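Local coordinates for intracellular sulfur oxidation protein DsrF (Allochromatium vinosum, PDB 2HY5) that is of unknown exact function but could take part in the oxidation of intracellular sulfur, together with its DsrE and DsrH partners, at residues 20-25 / 67-72; 27-32 / 75-80; 40-45 / 125-130; 14-19 / 53-58. All blocks are in the same frame, centred on the assembly; numbering follows the deposited sequence.

Overall arrangement
Contacts 1 and 2 both use helix 21-32, successive parts of which meet the long chain between strands 38-43 and 79-83. They touch through Leu-72, which packs on Val-29. Contact 3 belongs to the opposite face of the parallel sheet, and its centre lies about 17 Å from that of contact 1, although Tyr-69 and Phe-43 link the two. It is buried and wholly apolar across the interface, whereas contacts 1 and 2 are partly buried and include aromatic rings. Contact 4, farthest of the four from the chain's centre, is nevertheless covered, partly by DsrH; there two loops meet through the only hydrogen bond that crosses any of these contacts.

Contact 1 (20-25 / 67-72); sequences IYAWEA and PTYRTL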
loop_
_atom_site.group_PDB
_atom_site.type_symbol
_atom_site.label_atom_id
_atom_site.label_comp_id
_atom_site.label_asym_id
_atom_site.label_seq_id
_atom_site.Cartn_x
_atom_site.Cartn_y
_atom_site.Cartn_z
ATOM N N ILE B 20 -1.617 4.722 -7.992
ATOM C CA ILE B 20 -2.528 4.932 -9.099
ATOM C C ILE B 20 -3.927 5.356 -8.659
ATOM O O ILE B 20 -4.748 5.727 -9.491
ATOM C CB ILE B 20 -2.633 3.642 -9.955
ATOM C CG1 ILE B 20 -3.220 3.967 -11.330
ATOM C CG2 ILE B 20 -3.490 2.610 -9.237
ATOM C CD1 ILE B 20 -3.191 2.806 -12.298
ATOM N N TYR B 21 -4.191 5.322 -7.355
ATOM C CA TYR B 21 -5.519 5.668 -6.850
ATOM C C TYR B 21 -6.120 6.974 -7.369
ATOM O O TYR B 21 -7.310 7.026 -7.668
ATOM C CB TYR B 21 -5.517 5.666 -5.316
ATOM C CG TYR B 21 -5.079 4.338 -4.732
ATOM C CD1 TYR B 21 -3.842 4.205 -4.104
ATOM C CD2 TYR B 21 -5.881 3.203 -4.851
ATOM C CE1 TYR B 21 -3.410 2.977 -3.607
ATOM C CE2 TYR B 21 -5.456 1.964 -4.357
ATOM C CZ TYR B 21 -4.220 1.861 -3.737
ATOM O OH TYR B 21 -3.780 0.646 -3.254
ATOM N N ALA B 22 -5.314 8.024 -7.485
ATOM C CA ALA B 22 -5.825 9.303 -7.969
ATOM C C ALA B 22 -6.349 9.192 -9.399
ATOM O O ALA B 22 -7.457 9.634 -9.708
ATOM C CB ALA B 22 -4.730 10.371 -7.899
ATOM N N TRP B 23 -5.544 8.599 -10.272
ATOM C CA TRP B 23 -5.927 8.456 -11.671
ATOM C C TRP B 23 -7.089 7.491 -11.889
ATOM O O TRP B 23 -8.046 7.817 -12.592
ATOM C CB TRP B 23 -4.723 8.003 -12.505
ATOM C CG TRP B 23 -5.084 7.641 -13.914
ATOM C CD1 TRP B 23 -4.819 6.461 -14.548
ATOM C CD2 TRP B 23 -5.809 8.445 -14.851
ATOM N NE1 TRP B 23 -5.337 6.478 -15.821
ATOM C CE2 TRP B 23 -5.952 7.688 -16.035
ATOM C CE3 TRP B 23 -6.357 9.736 -14.808
ATOM C CZ2 TRP B 23 -6.618 8.171 -17.164
ATOM C CZ3 TRP B 23 -7.021 10.219 -15.933
ATOM C CH2 TRP B 23 -7.144 9.437 -17.093
ATOM N N GLU B 24 -7.025 6.308 -11.291
ATOM C CA GLU B 24 -8.111 5.361 -11.496
ATOM C C GLU B 24 -9.393 5.795 -10.795
ATOM O O GLU B 24 -10.483 5.407 -11.205
ATOM C CB GLU B 24 -7.675 3.940 -11.100
ATOM C CG GLU B 24 -6.640 3.377 -12.081
ATOM C CD GLU B 24 -6.330 1.903 -11.887
ATOM O OE1 GLU B 24 -6.187 1.463 -10.728
ATOM O OE2 GLU B 24 -6.215 1.187 -12.906
ATOM N N ALA B 25 -9.270 6.625 -9.763
ATOM C CA ALA B 25 -10.452 7.135 -9.073
ATOM C C ALA B 25 -11.129 8.120 -10.028
ATOM O O ALA B 25 -12.350 8.116 -10.182
ATOM C CB ALA B 25 -10.059 7.847 -7.788
ATOM N N PRO B 67 -4.733 17.445 -16.502
ATOM C CA PRO B 67 -5.717 18.143 -17.341
ATOM C C PRO B 67 -7.134 17.575 -17.232
ATOM O O PRO B 67 -8.121 18.301 -17.369
ATOM C CB PRO B 67 -5.137 17.989 -18.744
ATOM C CG PRO B 67 -3.663 18.009 -18.487
ATOM C CD PRO B 67 -3.536 17.098 -17.288
ATOM N N THR B 68 -7.231 16.276 -16.980
ATOM C CA THR B 68 -8.532 15.634 -16.865
ATOM C C THR B 68 -9.395 16.248 -15.763
ATOM O O THR B 68 -10.609 16.379 -15.926
ATOM C CB THR B 68 -8.375 14.130 -16.616
ATOM O OG1 THR B 68 -7.649 13.549 -17.705
ATOM C CG2 THR B 68 -9.742 13.460 -16.514
ATOM N N TYR B 69 -8.785 16.632 -14.645
ATOM C CA TYR B 69 -9.567 17.243 -13.569
ATOM C C TYR B 69 -10.279 18.497 -14.061
ATOM O O TYR B 69 -11.394 18.789 -13.640
ATOM C CB TYR B 69 -8.688 17.643 -12.380
ATOM C CG TYR B 69 -8.097 16.486 -11.607
ATOM C CD1 TYR B 69 -6.808 16.039 -11.866
ATOM C CD2 TYR B 69 -8.832 15.836 -10.621
ATOM C CE1 TYR B 69 -6.257 14.970 -11.160
ATOM C CE2 TYR B 69 -8.299 14.765 -9.909
ATOM C CZ TYR B 69 -7.009 14.337 -10.185
ATOM O OH TYR B 69 -6.482 13.273 -9.494
ATOM N N ARG B 70 -9.631 19.244 -14.949
ATOM C CA ARG B 70 -10.232 20.476 -15.448
ATOM C C ARG B 70 -11.406 20.251 -16.394
ATOM O O ARG B 70 -12.098 21.202 -16.767
ATOM C CB ARG B 70 -9.166 21.350 -16.118
ATOM C CG ARG B 70 -8.121 21.867 -15.131
ATOM C CD ARG B 70 -7.315 23.020 -15.709
ATOM N NE ARG B 70 -6.411 22.598 -16.775
ATOM C CZ ARG B 70 -5.318 21.867 -16.581
ATOM N NH1 ARG B 70 -4.990 21.471 -15.359
ATOM N NH2 ARG B 70 -4.548 21.539 -17.609
ATOM N N THR B 71 -11.647 18.996 -16.764
ATOM C CA THR B 71 -12.750 18.667 -17.665
ATOM C C THR B 71 -13.974 18.153 -16.910
ATOM O O THR B 71 -15.029 17.943 -17.505
ATOM C CB THR B 71 -12.345 17.579 -18.678
ATOM O OG1 THR B 71 -12.212 16.318 -18.007
ATOM C CG2 THR B 71 -11.032 17.936 -19.347
ATOM N N LEU B 72 -13.829 17.949 -15.604
ATOM C CA LEU B 72 -14.922 17.435 -14.786
ATOM C C LEU B 72 -16.246 18.163 -14.971
ATOM O O LEU B 72 -17.307 17.542 -14.924
ATOM C CB LEU B 72 -14.528 17.440 -13.307
ATOM C CG LEU B 72 -13.512 16.370 -12.893
ATOM C CD1 LEU B 72 -13.173 16.518 -11.421
ATOM C CD2 LEU B 72 -14.094 14.983 -13.168
#
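The backbones of Trp-23 and Thr-68 stand well apart, 9.2 Å between their CA atoms, so only side chains bridge from the start of helix 21-32 to residues 67-72. The latter segment makes helix-like turns in a loop. Its carbonyl at Thr-68 takes two bonds from Thr-71, one from the backbone N and one from OG1, the latter 2.6 Å from Thr-68 O, in the carbonyl plane and on a lone pair; a threonine suits this place because its hydroxyl can fold back onto its own loop. Across the contact, Trp-23 carries its six-membered ring toward residues 67-72, with CG anti to the backbone N (chi1 172°), and crosses Thr-68 at about a right angle. The ring's rim meets Thr-68, CZ3 lying 3.8 Å from OG1, near the ring plane and at its edge. That hydroxyl also makes a weak bond to Phe-65 O. Alongside, the long phenol of Tyr-69 spans the remaining distance, bringing OH to 3.7 Å from Ala-22 CB. The small methyl of alanine leaves room for the phenol's end, whose polar need is met by a hydrogen bond with Gln-50 OE1. Thr-68 also rests on Leu-26 and Leu-30 of the same helix, while Trp-23 packs against Arg-84 of a DsrE chain. The loop thus lies along helix 21-32, and Tyr-69 continues inward to Phe-43 on strand 38-43 of the central parallel sheet.

Contact 2 (27-32 / 75-80); sequences EVVLIG and YEVRRI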
loop_
_atom_site.group_PDB
_atom_site.type_symbol
_atom_site.label_atom_id
_atom_site.label_comp_id
_atom_site.label_asym_id
_atom_site.label_seq_id
_atom_site.Cartn_x
_atom_site.Cartn_y
_atom_site.Cartn_z
ATOM N N GLU B 27 -11.088 8.074 -13.129
ATOM C CA GLU B 27 -11.721 7.287 -14.186
ATOM C C GLU B 27 -13.162 6.921 -13.821
ATOM O O GLU B 27 -14.047 6.923 -14.681
ATOM C CB GLU B 27 -10.921 6.005 -14.443
ATOM C CG GLU B 27 -9.630 6.200 -15.214
ATOM C CD GLU B 27 -9.854 6.308 -16.710
ATOM O OE1 GLU B 27 -9.250 5.507 -17.457
ATOM O OE2 GLU B 27 -10.631 7.191 -17.140
ATOM N N VAL B 28 -13.397 6.616 -12.547
ATOM C CA VAL B 28 -14.735 6.248 -12.087
ATOM C C VAL B 28 -15.690 7.438 -12.162
ATOM O O VAL B 28 -16.853 7.289 -12.539
ATOM C CB VAL B 28 -14.713 5.725 -10.630
ATOM C CG1 VAL B 28 -16.121 5.300 -10.214
ATOM C CG2 VAL B 28 -13.763 4.538 -10.512
ATOM N N VAL B 29 -15.198 8.619 -11.803
ATOM C CA VAL B 29 -16.034 9.812 -11.846
ATOM C C VAL B 29 -16.517 10.070 -13.266
ATOM O O VAL B 29 -17.688 10.380 -13.478
ATOM C CB VAL B 29 -15.271 11.057 -11.338
ATOM C CG1 VAL B 29 -16.138 12.301 -11.488
ATOM C CG2 VAL B 29 -14.872 10.860 -9.891
ATOM N N LEU B 30 -15.620 9.932 -14.241
ATOM C CA LEU B 30 -15.975 10.167 -15.639
ATOM C C LEU B 30 -17.017 9.153 -16.101
ATOM O O LEU B 30 -17.980 9.503 -16.784
ATOM C CB LEU B 30 -14.731 10.075 -16.529
ATOM C CG LEU B 30 -13.576 11.027 -16.190
ATOM C CD1 LEU B 30 -12.446 10.839 -17.201
ATOM C CD2 LEU B 30 -14.067 12.461 -16.200
ATOM N N ILE B 31 -16.821 7.896 -15.720
ATOM C CA ILE B 31 -17.750 6.830 -16.082
ATOM C C ILE B 31 -19.116 7.040 -15.427
ATOM O O ILE B 31 -20.157 6.866 -16.061
ATOM C CB ILE B 31 -17.195 5.449 -15.650
ATOM C CG1 ILE B 31 -15.992 5.078 -16.517
ATOM C CG2 ILE B 31 -18.285 4.386 -15.737
ATOM C CD1 ILE B 31 -16.329 4.835 -17.977
ATOM N N GLY B 32 -19.103 7.423 -14.156
ATOM C CA GLY B 32 -20.346 7.634 -13.433
ATOM C C GLY B 32 -21.200 8.771 -13.959
ATOM O O GLY B 32 -22.397 8.838 -13.671
ATOM N N TYR B 75 -18.361 16.854 -17.556
ATOM C CA TYR B 75 -19.019 15.591 -17.233
ATOM C C TYR B 75 -20.109 15.778 -16.180
ATOM O O TYR B 75 -20.376 14.879 -15.382
ATOM C CB TYR B 75 -18.002 14.562 -16.737
ATOM C CG TYR B 75 -17.097 14.022 -17.819
ATOM C CD1 TYR B 75 -16.029 14.773 -18.305
ATOM C CD2 TYR B 75 -17.321 12.761 -18.369
ATOM C CE1 TYR B 75 -15.202 14.282 -19.315
ATOM C CE2 TYR B 75 -16.508 12.259 -19.378
ATOM C CZ TYR B 75 -15.450 13.023 -19.847
ATOM O OH TYR B 75 -14.645 12.527 -20.848
ATOM N N GLU B 76 -20.720 16.958 -16.184
ATOM C CA GLU B 76 -21.799 17.291 -15.256
ATOM C C GLU B 76 -21.451 17.380 -13.777
ATOM O O GLU B 76 -22.348 17.500 -12.945
ATOM C CB GLU B 76 -22.974 16.317 -15.424
ATOM C CG GLU B 76 -24.034 16.774 -16.414
ATOM C CD GLU B 76 -25.318 15.968 -16.312
ATOM O OE1 GLU B 76 -26.298 16.320 -17.002
ATOM O OE2 GLU B 76 -25.349 14.986 -15.539
ATOM N N VAL B 77 -20.170 17.311 -13.435
ATOM C CA VAL B 77 -19.796 17.416 -12.032
ATOM C C VAL B 77 -19.813 18.892 -11.641
ATOM O O VAL B 77 -18.990 19.682 -12.103
ATOM C CB VAL B 77 -18.400 16.837 -11.770
ATOM C CG1 VAL B 77 -18.136 16.814 -10.276
ATOM C CG2 VAL B 77 -18.305 15.434 -12.352
ATOM N N ARG B 78 -20.767 19.253 -10.790
ATOM C CA ARG B 78 -20.945 20.628 -10.339
ATOM C C ARG B 78 -20.395 20.836 -8.932
ATOM O O ARG B 78 -19.970 21.941 -8.579
ATOM C CB ARG B 78 -22.441 20.966 -10.365
ATOM C CG ARG B 78 -22.826 22.317 -9.781
ATOM C CD ARG B 78 -22.300 23.467 -10.618
ATOM N NE ARG B 78 -22.864 24.748 -10.206
ATOM C CZ ARG B 78 -24.123 25.121 -10.424
ATOM N NH1 ARG B 78 -24.961 24.310 -11.055
ATOM N NH2 ARG B 78 -24.544 26.307 -10.008
ATOM N N ARG B 79 -20.398 19.768 -8.138
ATOM C CA ARG B 79 -19.933 19.838 -6.759
ATOM C C ARG B 79 -18.560 19.218 -6.511
ATOM O O ARG B 79 -18.424 18.000 -6.410
ATOM C CB ARG B 79 -20.960 19.175 -5.836
ATOM C CG ARG B 79 -22.340 19.800 -5.900
ATOM C CD ARG B 79 -22.274 21.289 -5.596
ATOM N NE ARG B 79 -23.582 21.931 -5.709
ATOM C CZ ARG B 79 -23.789 23.235 -5.571
ATOM N NH1 ARG B 79 -22.773 24.047 -5.315
ATOM N NH2 ARG B 79 -25.014 23.729 -5.687
ATOM N N ILE B 80 -17.553 20.075 -6.401
ATOM C CA ILE B 80 -16.183 19.650 -6.142
ATOM C C ILE B 80 -15.746 20.390 -4.883
ATOM O O ILE B 80 -15.715 21.617 -4.858
ATOM C CB ILE B 80 -15.266 20.006 -7.327
ATOM C CG1 ILE B 80 -15.719 19.224 -8.564
ATOM C CG2 ILE B 80 -13.819 19.687 -6.987
ATOM C CD1 ILE B 80 -14.901 19.503 -9.806
#
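Leu-30 lays one methyl squarely over the ring of Tyr-75: CD2 is 3.6 Å from the ring centroid and only 7° off its normal, a well-centred CH-pi contact. All six ring carbons therefore lie at similar distances from that methyl. The ring also nears the helix backbone, Tyr-75 CD2 lying 3.7 Å from Leu-30 O. A second, purely aliphatic contact lies deeper, where the branched side chains of Val-29 and Val-77 cross at about a right angle and touch through CG1 of Val-29 and CG2 of Val-77, 3.9 Å apart. Short, stiff valines suit this buried place, while a broad tyrosine suits the partly exposed flank, where its flat face can shield a leucine. Replacing Tyr-75 by an alanine would probably leave Leu-30 CD2 without its aromatic cover and open a gap beside the helix. Both Tyr-75 and Val-77 direct their CB toward the helix; in Tyr-75, CG anti to the carbonyl carbon (chi1 -72°) and chi2 of 77° then turn a ring face to Leu-30. Between them, Glu-76 adopts a left-handed backbone conformation that turns the chain. Farther out, Leu-72 packs on Val-29, and its carbonyl probably bonds to Val-77 N. Val-29 also touches Tyr-10 of strand 7-12 and Val-77 touches Val-41 of strand 38-43, so the lead-in to strand 79-83 runs from the flank of helix 21-32 to the sheet.

Contact 3 (40-45 / 125-130); sequences CVLFLD and ELMNES
Leu-42 and Leu-44 meet Met-127 in a buried, apolar helix-on-sheet contact, where the last turn of helix 120-129 lies over strand 38-43 and the residues just beyond it. The alternation of the strand, continued by the residue after it, selects the side chains: Cys-40, Leu-42 and Leu-44 direct CB toward the helix, while Val-41 and Phe-43 serve the other face of the sheet. The touching is light and is made by the end of Met-127. Its CE approaches both leucines, standing 4.3 Å from Leu-42 CD2 and 4.5 Å from Leu-44 CD2. Although the CB of Met-127 does not point at the strand, its long chain brings the terminal methyl nearer; CG lies anti to the carbonyl carbon (chi1 -62°) and the chain then runs extended to SD. An unbranched, flexible methionine suits this task of reaching two leucines at once. Leu-126 also aims at the strand and packs on Tyr-81 of the neighbouring strand 79-83, adding to the apolar layer. At the helix end, Ser-130 OG donates to Leu-126 O over 3.0 Å, which satisfies this buried hydroxyl without a polar partner on the strand; Glu-129 N reaches the same oxygen from the opposite face of its carbonyl plane. DsrH borders this site: its Gln-99 packs on Met-127 and its Phe-23 on Leu-44. A parallel sheet with helix 120-129 on one face and helix 21-32 on the other is typical of a three-layer alpha/beta/alpha fold.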
loop_
_atom_site.group_PDB
_atom_site.type_symbol
_atom_site.label_atom_id
_atom_site.label_comp_id
_atom_site.label_asym_id
_atom_site.label_seq_id
_atom_site.Cartn_x
_atom_site.Cartn_y
_atom_site.Cartn_z
ATOM N N CYS B 40 -20.766 14.348 -5.958
ATOM C CA CYS B 40 -19.880 15.336 -5.368
ATOM C C CYS B 40 -18.528 14.661 -5.220
ATOM O O CYS B 40 -18.441 13.464 -4.935
ATOM C CB CYS B 40 -20.391 15.848 -4.016
ATOM S SG CYS B 40 -20.439 14.660 -2.677
ATOM N N VAL B 41 -17.473 15.425 -5.455
ATOM C CA VAL B 41 -16.125 14.899 -5.354
ATOM C C VAL B 41 -15.439 15.684 -4.255
ATOM O O VAL B 41 -15.375 16.905 -4.317
ATOM C CB VAL B 41 -15.360 15.086 -6.672
ATOM C CG1 VAL B 41 -13.994 14.423 -6.580
ATOM C CG2 VAL B 41 -16.163 14.502 -7.816
ATOM N N LEU B 42 -14.949 14.979 -3.244
ATOM C CA LEU B 42 -14.282 15.622 -2.122
ATOM C C LEU B 42 -12.810 15.271 -2.065
ATOM O O LEU B 42 -12.434 14.105 -2.182
ATOM C CB LEU B 42 -14.944 15.201 -0.803
ATOM C CG LEU B 42 -14.255 15.643 0.495
ATOM C CD1 LEU B 42 -14.272 17.162 0.601
ATOM C CD2 LEU B 42 -14.969 15.021 1.691
ATOM N N PHE B 43 -11.980 16.289 -1.891
ATOM C CA PHE B 43 -10.547 16.089 -1.781
ATOM C C PHE B 43 -10.205 16.429 -0.346
ATOM O O PHE B 43 -10.412 17.554 0.106
ATOM C CB PHE B 43 -9.793 16.991 -2.760
ATOM C CG PHE B 43 -10.076 16.674 -4.201
ATOM C CD1 PHE B 43 -11.213 17.169 -4.826
ATOM C CD2 PHE B 43 -9.225 15.837 -4.919
ATOM C CE1 PHE B 43 -11.507 16.836 -6.148
ATOM C CE2 PHE B 43 -9.508 15.496 -6.238
ATOM C CZ PHE B 43 -10.651 15.998 -6.856
ATOM N N LEU B 44 -9.701 15.431 0.365
ATOM C CA LEU B 44 -9.348 15.563 1.767
ATOM C C LEU B 44 -7.954 15.001 2.018
ATOM O O LEU B 44 -7.475 14.139 1.276
ATOM C CB LEU B 44 -10.380 14.804 2.612
ATOM C CG LEU B 44 -10.132 14.600 4.107
ATOM C CD1 LEU B 44 -10.179 15.939 4.831
ATOM C CD2 LEU B 44 -11.187 13.649 4.666
ATOM N N ASP B 45 -7.307 15.484 3.073
ATOM C CA ASP B 45 -5.963 15.031 3.409
ATOM C C ASP B 45 -5.055 15.170 2.186
ATOM O O ASP B 45 -5.108 16.193 1.504
ATOM C CB ASP B 45 -6.005 13.583 3.913
ATOM C CG ASP B 45 -6.754 13.451 5.240
ATOM O OD1 ASP B 45 -6.607 14.347 6.099
ATOM O OD2 ASP B 45 -7.479 12.452 5.433
ATOM N N GLU B 125 -21.021 17.112 6.996
ATOM C CA GLU B 125 -22.397 17.221 6.524
ATOM C C GLU B 125 -22.553 16.535 5.177
ATOM O O GLU B 125 -23.511 15.792 4.956
ATOM C CB GLU B 125 -22.803 18.693 6.405
ATOM C CG GLU B 125 -24.267 18.901 6.040
ATOM C CD GLU B 125 -24.656 20.370 5.958
ATOM O OE1 GLU B 125 -25.857 20.654 5.752
ATOM O OE2 GLU B 125 -23.767 21.240 6.096
ATOM N N LEU B 126 -21.612 16.787 4.275
ATOM C CA LEU B 126 -21.654 16.178 2.951
ATOM C C LEU B 126 -21.585 14.661 3.079
ATOM O O LEU B 126 -22.267 13.937 2.352
ATOM C CB LEU B 126 -20.495 16.699 2.095
ATOM C CG LEU B 126 -20.596 18.172 1.696
ATOM C CD1 LEU B 126 -19.274 18.644 1.113
ATOM C CD2 LEU B 126 -21.735 18.352 0.695
ATOM N N MET B 127 -20.767 14.178 4.010
ATOM C CA MET B 127 -20.642 12.739 4.221
ATOM C C MET B 127 -21.995 12.170 4.668
ATOM O O MET B 127 -22.442 11.145 4.158
ATOM C CB MET B 127 -19.563 12.446 5.271
ATOM C CG MET B 127 -18.162 12.919 4.863
ATOM S SD MET B 127 -16.879 12.643 6.113
ATOM C CE MET B 127 -15.460 12.333 5.046
ATOM N N ASN B 128 -22.653 12.851 5.602
ATOM C CA ASN B 128 -23.953 12.408 6.105
ATOM C C ASN B 128 -25.081 12.443 5.077
ATOM O O ASN B 128 -26.120 11.807 5.266
ATOM C CB ASN B 128 -24.354 13.240 7.327
ATOM C CG ASN B 128 -23.732 12.727 8.605
ATOM O OD1 ASN B 128 -23.235 13.500 9.428
ATOM N ND2 ASN B 128 -23.769 11.414 8.789
ATOM N N GLU B 129 -24.886 13.183 3.991
ATOM C CA GLU B 129 -25.914 13.278 2.961
ATOM C C GLU B 129 -25.733 12.247 1.851
ATOM O O GLU B 129 -26.625 12.051 1.027
ATOM C CB GLU B 129 -25.920 14.680 2.344
ATOM C CG GLU B 129 -26.242 15.797 3.324
ATOM C CD GLU B 129 -26.354 17.149 2.647
ATOM O OE1 GLU B 129 -25.370 17.586 2.012
ATOM O OE2 GLU B 129 -27.429 17.777 2.753
ATOM N N SER B 130 -24.590 11.573 1.839
ATOM C CA SER B 130 -24.308 10.594 0.796
ATOM C C SER B 130 -24.976 9.239 0.980
ATOM O O SER B 130 -25.101 8.736 2.095
ATOM C CB SER B 130 -22.796 10.401 0.671
ATOM O OG SER B 130 -22.152 11.638 0.413
#

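Contact 4 (14-19 / 53-58); sequences KAPYGT and RGQDTK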
loop_
_atom_site.group_PDB
_atom_site.type_symbol
_atom_site.label_atom_id
_atom_site.label_comp_id
_atom_site.label_asym_id
_atom_site.label_seq_id
_atom_site.Cartn_x
_atom_site.Cartn_y
_atom_site.Cartn_z
ATOM N N LYS B 14 -5.624 10.425 -1.381
ATOM C CA LYS B 14 -4.229 10.115 -1.676
ATOM C C LYS B 14 -3.582 11.056 -2.686
ATOM O O LYS B 14 -4.238 11.586 -3.584
ATOM C CB LYS B 14 -4.108 8.668 -2.166
ATOM C CG LYS B 14 -4.580 7.647 -1.142
ATOM C CD LYS B 14 -4.449 6.232 -1.668
ATOM C CE LYS B 14 -5.031 5.213 -0.697
ATOM N NZ LYS B 14 -4.339 5.221 0.620
ATOM N N ALA B 15 -2.283 11.282 -2.509
ATOM C CA ALA B 15 -1.536 12.152 -3.403
ATOM C C ALA B 15 -1.393 11.450 -4.744
ATOM O O ALA B 15 -1.377 10.223 -4.810
ATOM C CB ALA B 15 -0.153 12.452 -2.814
ATOM N N PRO B 16 -1.292 12.224 -5.834
ATOM C CA PRO B 16 -1.150 11.663 -7.178
ATOM C C PRO B 16 0.254 11.124 -7.462
ATOM O O PRO B 16 1.219 11.481 -6.780
ATOM C CB PRO B 16 -1.513 12.844 -8.071
ATOM C CG PRO B 16 -0.948 13.993 -7.312
ATOM C CD PRO B 16 -1.374 13.696 -5.888
ATOM N N TYR B 17 0.333 10.240 -8.455
ATOM C CA TYR B 17 1.575 9.629 -8.928
ATOM C C TYR B 17 2.265 8.575 -8.070
ATOM O O TYR B 17 2.753 7.581 -8.605
ATOM C CB TYR B 17 2.569 10.728 -9.305
ATOM C CG TYR B 17 1.997 11.687 -10.313
ATOM C CD1 TYR B 17 1.711 13.007 -9.963
ATOM C CD2 TYR B 17 1.684 11.264 -11.608
ATOM C CE1 TYR B 17 1.124 13.879 -10.874
ATOM C CE2 TYR B 17 1.097 12.132 -12.524
ATOM C CZ TYR B 17 0.817 13.434 -12.149
ATOM O OH TYR B 17 0.206 14.284 -13.042
ATOM N N GLY B 18 2.318 8.781 -6.759
ATOM C CA GLY B 18 2.953 7.799 -5.887
ATOM C C GLY B 18 2.215 6.474 -5.979
ATOM O O GLY B 18 2.803 5.394 -5.832
ATOM N N THR B 19 0.909 6.571 -6.204
ATOM C CA THR B 19 0.045 5.408 -6.365
ATOM C C THR B 19 -0.915 5.731 -7.504
ATOM O O THR B 19 -1.031 6.880 -7.926
ATOM C CB THR B 19 -0.785 5.099 -5.099
ATOM O OG1 THR B 19 -1.520 6.266 -4.703
ATOM C CG2 THR B 19 0.117 4.643 -3.958
ATOM N N ARG B 53 -1.756 22.984 -9.256
ATOM C CA ARG B 53 -1.579 23.506 -10.601
ATOM C C ARG B 53 -0.119 23.393 -11.028
ATOM O O ARG B 53 0.776 23.283 -10.191
ATOM C CB ARG B 53 -2.026 24.970 -10.653
ATOM C CG ARG B 53 -1.170 25.898 -9.815
ATOM C CD ARG B 53 -1.850 27.236 -9.526
ATOM N NE ARG B 53 -2.297 27.936 -10.727
ATOM C CZ ARG B 53 -3.483 27.759 -11.306
ATOM N NH1 ARG B 53 -4.355 26.900 -10.797
ATOM N NH2 ARG B 53 -3.799 28.449 -12.395
ATOM N N GLY B 54 0.108 23.390 -12.335
ATOM C CA GLY B 54 1.465 23.330 -12.854
ATOM C C GLY B 54 2.238 22.028 -12.757
ATOM O O GLY B 54 3.469 22.040 -12.710
ATOM N N GLN B 55 1.536 20.904 -12.726
ATOM C CA GLN B 55 2.208 19.616 -12.656
ATOM C C GLN B 55 2.933 19.362 -13.978
ATOM O O GLN B 55 2.377 19.599 -15.049
ATOM C CB GLN B 55 1.188 18.507 -12.385
ATOM C CG GLN B 55 0.627 18.519 -10.973
ATOM C CD GLN B 55 -0.482 17.501 -10.776
ATOM O OE1 GLN B 55 -0.677 16.611 -11.605
ATOM N NE2 GLN B 55 -1.210 17.624 -9.673
ATOM N N ASP B 56 4.181 18.905 -13.891
ATOM C CA ASP B 56 5.012 18.605 -15.063
ATOM C C ASP B 56 5.669 17.248 -14.814
ATOM O O ASP B 56 6.598 17.136 -14.015
ATOM C CB ASP B 56 6.083 19.684 -15.240
ATOM C CG ASP B 56 7.013 19.404 -16.409
ATOM O OD1 ASP B 56 7.855 20.275 -16.716
ATOM O OD2 ASP B 56 6.908 18.318 -17.020
ATOM N N THR B 57 5.200 16.228 -15.524
ATOM C CA THR B 57 5.689 14.862 -15.335
ATOM C C THR B 57 6.756 14.326 -16.288
ATOM O O THR B 57 7.068 13.141 -16.244
ATOM C CB THR B 57 4.518 13.881 -15.389
ATOM O OG1 THR B 57 3.940 13.920 -16.702
ATOM C CG2 THR B 57 3.456 14.267 -14.361
ATOM N N LYS B 58 7.319 15.168 -17.142
ATOM C CA LYS B 58 8.335 14.683 -18.071
ATOM C C LYS B 58 9.553 14.075 -17.368
ATOM O O LYS B 58 10.202 13.173 -17.900
ATOM C CB LYS B 58 8.772 15.813 -19.007
ATOM C CG LYS B 58 7.666 16.284 -19.940
ATOM C CD LYS B 58 8.173 17.317 -20.932
ATOM C CE LYS B 58 7.077 17.738 -21.898
ATOM N NZ LYS B 58 7.566 18.729 -22.897
#
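Tyr-17 and Thr-57 lie in two irregular loops whose backbones stay apart, 9.2 Å between these two CA atoms, so side chains, chiefly the long ones of Tyr-17 and Gln-55, close the distance. One loop follows strand 7-12 in the alpha/beta fold and leads to helix 21-32; the other, after strand 38-43, contains an Asx turn at Asp-56. Tyr-17 makes the main link, its OH donating to Gln-55 OE1 over 2.9 Å with a C=O...donor angle of 151°, somewhat tilted from the amide plane. The amide sits at the edge of the ring, the two planes 75° apart, and OE1 also lies 3.4 Å from the ring's CE1. Glutamine suits the place because its chain, with CG anti to the carbonyl carbon (chi1 -72°) and extended beyond, carries an acceptor to the phenol and a donor, NE2, to Thr-52 OG1, which fixes the amide's rotation. Thr-57 brings its methyl obliquely to the ring, CG2 being 3.5 Å from Tyr-17 CZ, while its hydroxyl bonds to Met-62 O. A phenylalanine in place of Tyr-17 would probably leave Gln-55 OE1 without its hydroxyl partner and segments 14-19 and 53-58 without a hydrogen bond between them. Phe-65 meets the tyrosine ring, and Ala-68 of DsrH packs on both Tyr-17 and Gln-55, burying the bond at a subunit interface. Within the Asx turn, Lys-58 N donates to Asp-56 OD2 over 3.2 Å.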